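Local coordinates for Baccell_00875 (Bacteroides cellulosilyticus DSM 14838, PDB 5NO8), which probably acts as a polysaccharide lyase that removes the L-rhamnose caps attached to glucuronic acid on complex arabinogalactan proteins, at residues A[388-392]-A[393-397]; A[424-427]-A[428-432]; A[444-448]-A[449-453]. One frame throughout, in Å; residues are numbered along the deposited sequence.

Contact 1 (A[388-392]-A[393-397]); sequences DRDEG and AERLG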
loop_
_atom_site.group_PDB
_atom_site.type_symbol
_atom_site.label_atom_id
_atom_site.label_comp_id
_atom_site.label_asym_id
_atom_site.label_seq_id
_atom_site.Cartn_x
_atom_site.Cartn_y
_atom_site.Cartn_z
ATOM N N ASP A 388 1.799 -20.249 3.346
ATOM C CA ASP A 388 2.347 -18.893 3.385
ATOM C C ASP A 388 3.198 -18.593 4.631
ATOM O O ASP A 388 3.693 -17.469 4.775
ATOM C CB ASP A 388 1.242 -17.851 3.189
ATOM C CG ASP A 388 0.694 -17.830 1.755
ATOM O OD1 ASP A 388 1.489 -17.885 0.790
ATOM O OD2 ASP A 388 -0.550 -17.770 1.598
ATOM N N ARG A 389 3.389 -19.585 5.503
ATOM C CA ARG A 389 4.258 -19.458 6.668
ATOM C C ARG A 389 5.318 -20.570 6.660
ATOM O O ARG A 389 5.873 -20.920 7.711
ATOM C CB ARG A 389 3.420 -19.498 7.950
ATOM C CG ARG A 389 2.414 -18.349 8.059
ATOM C CD ARG A 389 1.211 -18.676 8.946
ATOM N NE ARG A 389 0.334 -17.506 9.028
ATOM C CZ ARG A 389 -0.528 -17.118 8.087
ATOM N NH1 ARG A 389 -0.691 -17.834 6.962
ATOM N NH2 ARG A 389 -1.249 -15.996 8.267
ATOM N N ASP A 390 5.620 -21.086 5.466
ATOM C CA ASP A 390 6.520 -22.217 5.348
ATOM C C ASP A 390 7.954 -21.744 5.099
ATOM O O ASP A 390 8.237 -20.543 5.150
ATOM C CB ASP A 390 5.968 -23.259 4.324
ATOM C CG ASP A 390 6.144 -22.874 2.853
ATOM O OD1 ASP A 390 6.756 -21.846 2.458
ATOM O OD2 ASP A 390 5.604 -23.655 2.027
ATOM N N GLU A 391 8.840 -22.696 4.844
ATOM C CA GLU A 391 10.286 -22.492 4.842
ATOM C C GLU A 391 10.886 -22.115 3.481
ATOM O O GLU A 391 12.118 -22.038 3.340
ATOM C CB GLU A 391 10.962 -23.762 5.429
ATOM C CG GLU A 391 10.738 -25.044 4.631
ATOM C CD GLU A 391 9.553 -25.884 5.094
ATOM O OE1 GLU A 391 8.511 -25.322 5.546
ATOM O OE2 GLU A 391 9.656 -27.138 4.975
ATOM N N GLY A 392 10.041 -21.866 2.474
ATOM C CA GLY A 392 10.498 -21.486 1.142
ATOM C C GLY A 392 9.702 -20.310 0.613
ATOM O O GLY A 392 9.304 -19.418 1.388
ATOM N N ALA A 393 9.448 -20.318 -0.695
ATOM C CA ALA A 393 8.648 -19.295 -1.369
ATOM C C ALA A 393 9.194 -17.887 -1.075
ATOM O O ALA A 393 10.385 -17.642 -1.285
ATOM C CB ALA A 393 7.167 -19.434 -1.003
ATOM N N GLU A 394 8.372 -16.984 -0.545
ATOM C CA GLU A 394 8.818 -15.610 -0.352
ATOM C C GLU A 394 9.950 -15.482 0.673
ATOM O O GLU A 394 10.597 -14.432 0.718
ATOM C CB GLU A 394 7.659 -14.720 0.128
ATOM C CG GLU A 394 6.666 -14.296 -0.926
ATOM C CD GLU A 394 5.549 -15.291 -1.198
ATOM O OE1 GLU A 394 5.611 -16.481 -0.771
ATOM O OE2 GLU A 394 4.584 -14.855 -1.862
ATOM N N ARG A 395 10.147 -16.489 1.523
ATOM C CA ARG A 395 11.263 -16.480 2.504
ATOM C C ARG A 395 12.654 -16.520 1.846
ATOM O O ARG A 395 13.649 -16.188 2.502
ATOM C CB ARG A 395 11.140 -17.609 3.528
ATOM C CG ARG A 395 10.292 -17.337 4.769
ATOM C CD ARG A 395 8.861 -16.946 4.467
ATOM N NE ARG A 395 8.125 -18.040 3.826
ATOM C CZ ARG A 395 6.930 -17.913 3.255
ATOM N NH1 ARG A 395 6.292 -16.732 3.251
ATOM N NH2 ARG A 395 6.360 -18.975 2.678
ATOM N N LEU A 396 12.727 -16.880 0.564
ATOM C CA LEU A 396 13.930 -16.667 -0.266
ATOM C C LEU A 396 14.519 -15.253 -0.207
ATOM O O LEU A 396 15.725 -15.088 -0.377
ATOM C CB LEU A 396 13.700 -17.055 -1.729
ATOM C CG LEU A 396 13.904 -18.536 -2.106
ATOM C CD1 LEU A 396 15.409 -18.821 -2.190
ATOM C CD2 LEU A 396 13.239 -19.509 -1.148
ATOM N N GLY A 397 13.675 -14.239 0.021
ATOM C CA GLY A 397 14.145 -12.885 0.127
ATOM C C GLY A 397 15.180 -12.686 1.210
ATOM O O GLY A 397 16.064 -11.854 1.031
HETATM O O HOH W 1 4.205 -17.888 0.852
#
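Arg395 folds back over the turn that leads into helix 396-409 and grips Asp390 through both backbone and side chain. Its CB starts 3.4 Å from Gly392 O, which accepts a hydrogen bond from the backbone N of Arg395 at 3.1 Å. The chain then bends twice, chi2 58° and chi3 65°, which carries CG and CD past the carbonyl oxygen of Asp390 and sets NE against it. This NE to Asp390 O bond is short, at 2.8 Å, but weak because the hydrogen points well off line. At the tip, NH2 makes the salt bridge to Asp390 OD1 at 2.9 Å. The oxygen lies in the guanidinium plane, yet the nitrogen approaches from above the carboxylate plane, the two groups being turned 73° apart. From the opposite face of that carboxylate the backbone N of Gly392 reaches the same OD1 at 3.3 Å, the bond that defines an Asx turn. Aspartate suits this place because its short arm can hold the turn and the arginine with one oxygen, while OD2 is hydrogen-bonded to Ser438 OG. NH2 has a further partner in a water, 3.0 Å away, which donates to Asp388 OD1 and to Glu394 OE1. NH1 lies near Asp388 O, but its hydrogen bond goes to Asn678. Gly392, with no side chain, lets Leu396 CD2 pack on its backbone, 4.0 Å from Gly392 C. All touching residues are buried, so the guanidinium charge is probably balanced mainly by Asp390, with the weak NE bond and the bond to Asn678 meeting other N-H groups. The water links it to Asp388 (OD2 held by Asn385) and Glu394, whose charges are also met by Arg445 and Arg447, so the site is probably a network of alternating charges.

Contact 2 (A[424-427]-A[428-432]); sequences FVRR and KLQTD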
loop_
_atom_site.group_PDB
_atom_site.type_symbol
_atom_site.label_atom_id
_atom_site.label_comp_id
_atom_site.label_asym_id
_atom_site.label_seq_id
_atom_site.Cartn_x
_atom_site.Cartn_y
_atom_site.Cartn_z
ATOM N N PHE A 424 20.469 -25.946 1.467
ATOM C CA PHE A 424 19.099 -26.255 1.860
ATOM C C PHE A 424 18.130 -26.073 0.687
ATOM O O PHE A 424 17.303 -26.947 0.432
ATOM C CB PHE A 424 18.633 -25.414 3.072
ATOM C CG PHE A 424 17.136 -25.272 3.163
ATOM C CD1 PHE A 424 16.350 -26.310 3.674
ATOM C CD2 PHE A 424 16.499 -24.111 2.705
ATOM C CE1 PHE A 424 14.963 -26.181 3.745
ATOM C CE2 PHE A 424 15.117 -23.987 2.758
ATOM C CZ PHE A 424 14.347 -25.018 3.282
ATOM N N VAL A 425 18.237 -24.956 -0.031
ATOM C CA VAL A 425 17.330 -24.695 -1.140
ATOM C C VAL A 425 17.487 -25.759 -2.251
ATOM O O VAL A 425 16.485 -26.326 -2.735
ATOM C CB VAL A 425 17.528 -23.289 -1.724
ATOM C CG1 VAL A 425 16.675 -23.072 -2.962
ATOM C CG2 VAL A 425 17.191 -22.239 -0.660
ATOM N N ARG A 426 18.725 -25.969 -2.676
ATOM C CA ARG A 426 19.009 -26.880 -3.786
ATOM C C ARG A 426 18.611 -28.317 -3.462
ATOM O O ARG A 426 17.998 -28.993 -4.292
ATOM C CB ARG A 426 20.495 -26.790 -4.178
ATOM C CG ARG A 426 20.927 -27.697 -5.313
ATOM C CD ARG A 426 20.322 -27.315 -6.658
ATOM N NE ARG A 426 20.484 -28.429 -7.608
ATOM C CZ ARG A 426 19.500 -29.130 -8.193
ATOM N NH1 ARG A 426 18.205 -28.833 -8.021
ATOM N NH2 ARG A 426 19.831 -30.132 -9.013
ATOM N N ARG A 427 18.935 -28.768 -2.258
ATOM C CA ARG A 427 18.733 -30.166 -1.886
ATOM C C ARG A 427 17.345 -30.456 -1.350
ATOM O O ARG A 427 16.808 -31.512 -1.643
ATOM C CB ARG A 427 19.770 -30.614 -0.858
ATOM C CG ARG A 427 21.185 -30.612 -1.390
ATOM C CD ARG A 427 22.180 -30.852 -0.264
ATOM N NE ARG A 427 23.547 -30.853 -0.784
ATOM C CZ ARG A 427 24.652 -30.951 -0.044
ATOM N NH1 ARG A 427 24.587 -31.029 1.290
ATOM N NH2 ARG A 427 25.842 -30.922 -0.647
ATOM N N LYS A 428 16.770 -29.546 -0.556
ATOM C CA LYS A 428 15.484 -29.804 0.105
ATOM C C LYS A 428 14.266 -29.191 -0.585
ATOM O O LYS A 428 13.180 -29.768 -0.517
ATOM C CB LYS A 428 15.515 -29.352 1.553
ATOM C CG LYS A 428 16.583 -30.033 2.394
ATOM C CD LYS A 428 16.199 -31.482 2.705
ATOM C CE LYS A 428 17.118 -32.091 3.752
ATOM N NZ LYS A 428 18.528 -32.141 3.256
ATOM N N LEU A 429 14.422 -28.023 -1.206
ATOM C CA LEU A 429 13.301 -27.368 -1.885
ATOM C C LEU A 429 13.200 -27.673 -3.370
ATOM O O LEU A 429 12.150 -27.417 -3.977
ATOM C CB LEU A 429 13.340 -25.846 -1.689
ATOM C CG LEU A 429 13.245 -25.344 -0.257
ATOM C CD1 LEU A 429 13.186 -23.822 -0.295
ATOM C CD2 LEU A 429 12.066 -25.919 0.513
ATOM N N GLN A 430 14.275 -28.176 -3.974
ATOM C CA GLN A 430 14.244 -28.513 -5.380
ATOM C C GLN A 430 14.385 -30.037 -5.574
ATOM O O GLN A 430 14.893 -30.736 -4.697
ATOM C CB GLN A 430 15.323 -27.763 -6.136
ATOM C CG GLN A 430 15.082 -26.262 -6.282
ATOM C CD GLN A 430 15.977 -25.655 -7.349
ATOM O OE1 GLN A 430 17.193 -25.845 -7.320
ATOM N NE2 GLN A 430 15.385 -24.957 -8.313
ATOM N N THR A 431 13.884 -30.529 -6.707
ATOM C CA THR A 431 14.161 -31.898 -7.162
ATOM C C THR A 431 15.460 -31.826 -7.951
ATOM O O THR A 431 15.923 -30.736 -8.305
ATOM C CB THR A 431 13.064 -32.448 -8.110
ATOM O OG1 THR A 431 13.062 -31.705 -9.341
ATOM C CG2 THR A 431 11.691 -32.370 -7.482
ATOM N N ASP A 432 16.014 -32.984 -8.296
ATOM C CA ASP A 432 17.222 -33.029 -9.123
ATOM C C ASP A 432 17.015 -32.316 -10.479
ATOM O O ASP A 432 17.949 -31.697 -10.983
ATOM C CB ASP A 432 17.706 -34.486 -9.324
ATOM C CG ASP A 432 19.226 -34.597 -9.365
ATOM O OD1 ASP A 432 19.861 -34.277 -8.340
ATOM O OD2 ASP A 432 19.794 -35.005 -10.405
#
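Gln430 OE1 and Thr431 O share one nitrogen, NH1 of Arg426, at 3.2 Å and 3.0 Å, where helix 412-429 ends and the chain turns off into a loop. The neighbouring NH2 donates to Asp432 O at 3.1 Å, the straightest of the three bonds, with the oxygen in the guanidinium plane. Arg426 leaves the helix with CG anti to its backbone N (chi1 180°) and bends at chi2, so that its far end lies alongside the departing chain and binds two carbonyls that have left the helix pattern. An arginine suits this place because its fanned N-H groups can serve several acceptors at once. The Gln430 amide stands nearly upright to the guanidinium (84°), and its OE1 also bonds to Tyr458 of the next helix, while Tyr434 makes a cation-pi contact with Arg426. Within the last turn, Lys428 N donates to Phe424 O at 2.8 Å; the helix widens to a pi-type turn here, and the same oxygen takes a weak second bond from Leu429 N. On the buried side Leu429, branched and compact, fills the space beside the phenyl ring, with CD1 resting 3.6 Å from Phe424 CE2.

Contact 3 (A[444-448]-A[449-453]); sequences NRNRG and YNYMW
The guanidinium of Arg447 is sandwiched at the N-terminal start of helix 448-465: Tyr449 CB lies 4.1 Å above the centre of one face, and Arg445 NH2 sits 3.5 Å over the centre of the other. The edge of the Trp453 indole meets Arg447 NH2 through CZ3, while Tyr449 O sits 3.5 Å above one face of that indole, toward its rim. Tyr451 turns its edge to the backbone, its CD1 3.4 Å from Arg447 O. That oxygen also receives the N-H of Asn450 at 3.1 Å. Extended with CG anti to its own N (chi1 169°), Arg447 runs past the Tyr449 ring and makes a weak bond from NH2 to Asn450 OD1 at 3.0 Å. The close approach of the two arginines is probably eased by nearby carboxylates: Arg447 bridges to Glu394 and Glu537, Arg445 to Asp388. A leucine in place of Arg447 would probably leave Glu394 and Glu537 without this positive mate and Asn450 OD1 without its weak bond. Asparagine suits position 450, since its amide oxygen faces the arginine while its nitrogen serves two waters; the nearer, 2.7 Å from Asn450 ND2, also accepts from Arg447 N and donates to Arg445 O.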
loop_
_atom_site.group_PDB
_atom_site.type_symbol
_atom_site.label_atom_id
_atom_site.label_comp_id
_atom_site.label_asym_id
_atom_site.label_seq_id
_atom_site.Cartn_x
_atom_site.Cartn_y
_atom_site.Cartn_z
ATOM N N ASN A 444 3.351 -29.979 -1.266
ATOM C CA ASN A 444 2.537 -28.772 -1.400
ATOM C C ASN A 444 2.711 -28.147 -2.797
ATOM O O ASN A 444 3.255 -28.786 -3.701
ATOM C CB ASN A 444 2.838 -27.795 -0.249
ATOM C CG ASN A 444 1.586 -27.131 0.271
ATOM O OD1 ASN A 444 0.939 -26.346 -0.440
ATOM N ND2 ASN A 444 1.217 -27.461 1.497
ATOM N N ARG A 445 2.250 -26.913 -2.979
ATOM C CA ARG A 445 2.064 -26.368 -4.319
ATOM C C ARG A 445 3.365 -26.140 -5.125
ATOM O O ARG A 445 4.433 -25.811 -4.571
ATOM C CB ARG A 445 1.229 -25.074 -4.260
ATOM C CG ARG A 445 1.962 -23.876 -3.666
ATOM C CD ARG A 445 1.032 -22.711 -3.388
ATOM N NE ARG A 445 1.702 -21.658 -2.620
ATOM C CZ ARG A 445 1.108 -20.572 -2.116
ATOM N NH1 ARG A 445 -0.196 -20.364 -2.293
ATOM N NH2 ARG A 445 1.826 -19.671 -1.426
ATOM N N ASN A 446 3.245 -26.313 -6.440
ATOM C CA ASN A 446 4.303 -26.040 -7.382
ATOM C C ASN A 446 3.882 -24.729 -8.040
ATOM O O ASN A 446 2.997 -24.710 -8.890
ATOM C CB ASN A 446 4.433 -27.204 -8.377
ATOM C CG ASN A 446 5.531 -26.997 -9.405
ATOM O OD1 ASN A 446 6.301 -26.050 -9.342
ATOM N ND2 ASN A 446 5.597 -27.902 -10.381
ATOM N N ARG A 447 4.518 -23.628 -7.629
ATOM C CA ARG A 447 4.027 -22.267 -7.889
ATOM C C ARG A 447 5.085 -21.447 -8.622
ATOM O O ARG A 447 6.229 -21.387 -8.190
ATOM C CB ARG A 447 3.696 -21.652 -6.526
ATOM C CG ARG A 447 3.416 -20.166 -6.456
ATOM C CD ARG A 447 3.408 -19.775 -4.992
ATOM N NE ARG A 447 2.969 -18.413 -4.712
ATOM C CZ ARG A 447 3.524 -17.596 -3.796
ATOM N NH1 ARG A 447 2.993 -16.393 -3.596
ATOM N NH2 ARG A 447 4.608 -17.961 -3.084
ATOM N N GLY A 448 4.696 -20.783 -9.706
ATOM C CA GLY A 448 5.653 -20.158 -10.628
ATOM C C GLY A 448 6.501 -19.061 -10.009
ATOM O O GLY A 448 7.660 -18.882 -10.381
ATOM N N TYR A 449 5.908 -18.329 -9.074
ATOM C CA TYR A 449 6.592 -17.241 -8.357
ATOM C C TYR A 449 7.871 -17.748 -7.710
ATOM O O TYR A 449 8.904 -17.066 -7.743
ATOM C CB TYR A 449 5.680 -16.654 -7.260
ATOM C CG TYR A 449 4.505 -15.820 -7.757
ATOM C CD1 TYR A 449 4.712 -14.552 -8.288
ATOM C CD2 TYR A 449 3.179 -16.278 -7.647
ATOM C CE1 TYR A 449 3.656 -13.767 -8.732
ATOM C CE2 TYR A 449 2.101 -15.482 -8.073
ATOM C CZ TYR A 449 2.355 -14.228 -8.620
ATOM O OH TYR A 449 1.342 -13.413 -9.068
ATOM N N ASN A 450 7.817 -18.953 -7.148
ATOM C CA ASN A 450 8.895 -19.451 -6.313
ATOM C C ASN A 450 10.176 -19.663 -7.108
ATOM O O ASN A 450 11.267 -19.525 -6.548
ATOM C CB ASN A 450 8.503 -20.755 -5.611
ATOM C CG ASN A 450 7.322 -20.594 -4.674
ATOM O OD1 ASN A 450 6.912 -19.472 -4.339
ATOM N ND2 ASN A 450 6.781 -21.721 -4.219
ATOM N N TYR A 451 10.051 -19.955 -8.402
ATOM C CA TYR A 451 11.213 -20.244 -9.259
ATOM C C TYR A 451 12.090 -19.020 -9.512
ATOM O O TYR A 451 13.314 -19.142 -9.649
ATOM C CB TYR A 451 10.759 -20.769 -10.617
ATOM C CG TYR A 451 10.171 -22.162 -10.571
ATOM C CD1 TYR A 451 8.915 -22.390 -10.003
ATOM C CD2 TYR A 451 10.874 -23.258 -11.099
ATOM C CE1 TYR A 451 8.371 -23.660 -9.951
ATOM C CE2 TYR A 451 10.335 -24.541 -11.062
ATOM C CZ TYR A 451 9.084 -24.738 -10.488
ATOM O OH TYR A 451 8.530 -25.995 -10.428
ATOM N N MET A 452 11.460 -17.852 -9.647
ATOM C CA MET A 452 12.198 -16.610 -9.911
ATOM C C MET A 452 13.106 -16.263 -8.754
ATOM O O MET A 452 14.212 -15.780 -8.960
ATOM C CB MET A 452 11.253 -15.439 -10.133
ATOM C CG MET A 452 10.288 -15.596 -11.296
ATOM S SD MET A 452 11.092 -16.140 -12.831
ATOM C CE MET A 452 10.950 -17.912 -12.708
ATOM N N TRP A 453 12.604 -16.492 -7.550
ATOM C CA TRP A 453 13.309 -16.108 -6.325
ATOM C C TRP A 453 14.440 -17.083 -6.036
ATOM O O TRP A 453 15.527 -16.666 -5.639
ATOM C CB TRP A 453 12.341 -16.023 -5.155
ATOM C CG TRP A 453 11.221 -15.041 -5.389
ATOM C CD1 TRP A 453 11.290 -13.844 -6.062
ATOM C CD2 TRP A 453 9.866 -15.188 -4.964
ATOM N NE1 TRP A 453 10.062 -13.240 -6.062
ATOM C CE2 TRP A 453 9.168 -14.044 -5.398
ATOM C CE3 TRP A 453 9.176 -16.175 -4.248
ATOM C CZ2 TRP A 453 7.802 -13.854 -5.135
ATOM C CZ3 TRP A 453 7.819 -15.996 -3.999
ATOM C CH2 TRP A 453 7.150 -14.834 -4.436
HETATM O O HOH W 2 4.590 -21.923 -2.152
HETATM O O HOH W 3 6.455 -24.099 -5.533
#

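Along the chain the three contacts come in series and mark helix boundaries: contact 1 leads into helix 396-409, contact 2 closes helix 412-429, and contact 3 opens helix 448-465. Their centres lie about 10 Å (1 and 3), 13 Å (2 and 3) and 14 Å (1 and 2) apart. Contact 1 touches both others: contact 3 through two salt bridges and Ala393 CB, 3.3 Å from Asn450 OD1, and contact 2 by packing, with Gly392 CA 3.8 Å from Leu429 CD1. These charged and apolar contacts probably fix the ends of three successive helices against one another. Glycerol, probably from the crystallisation liquor, lies near Glu394 and Tyr449 and may mark a pocket.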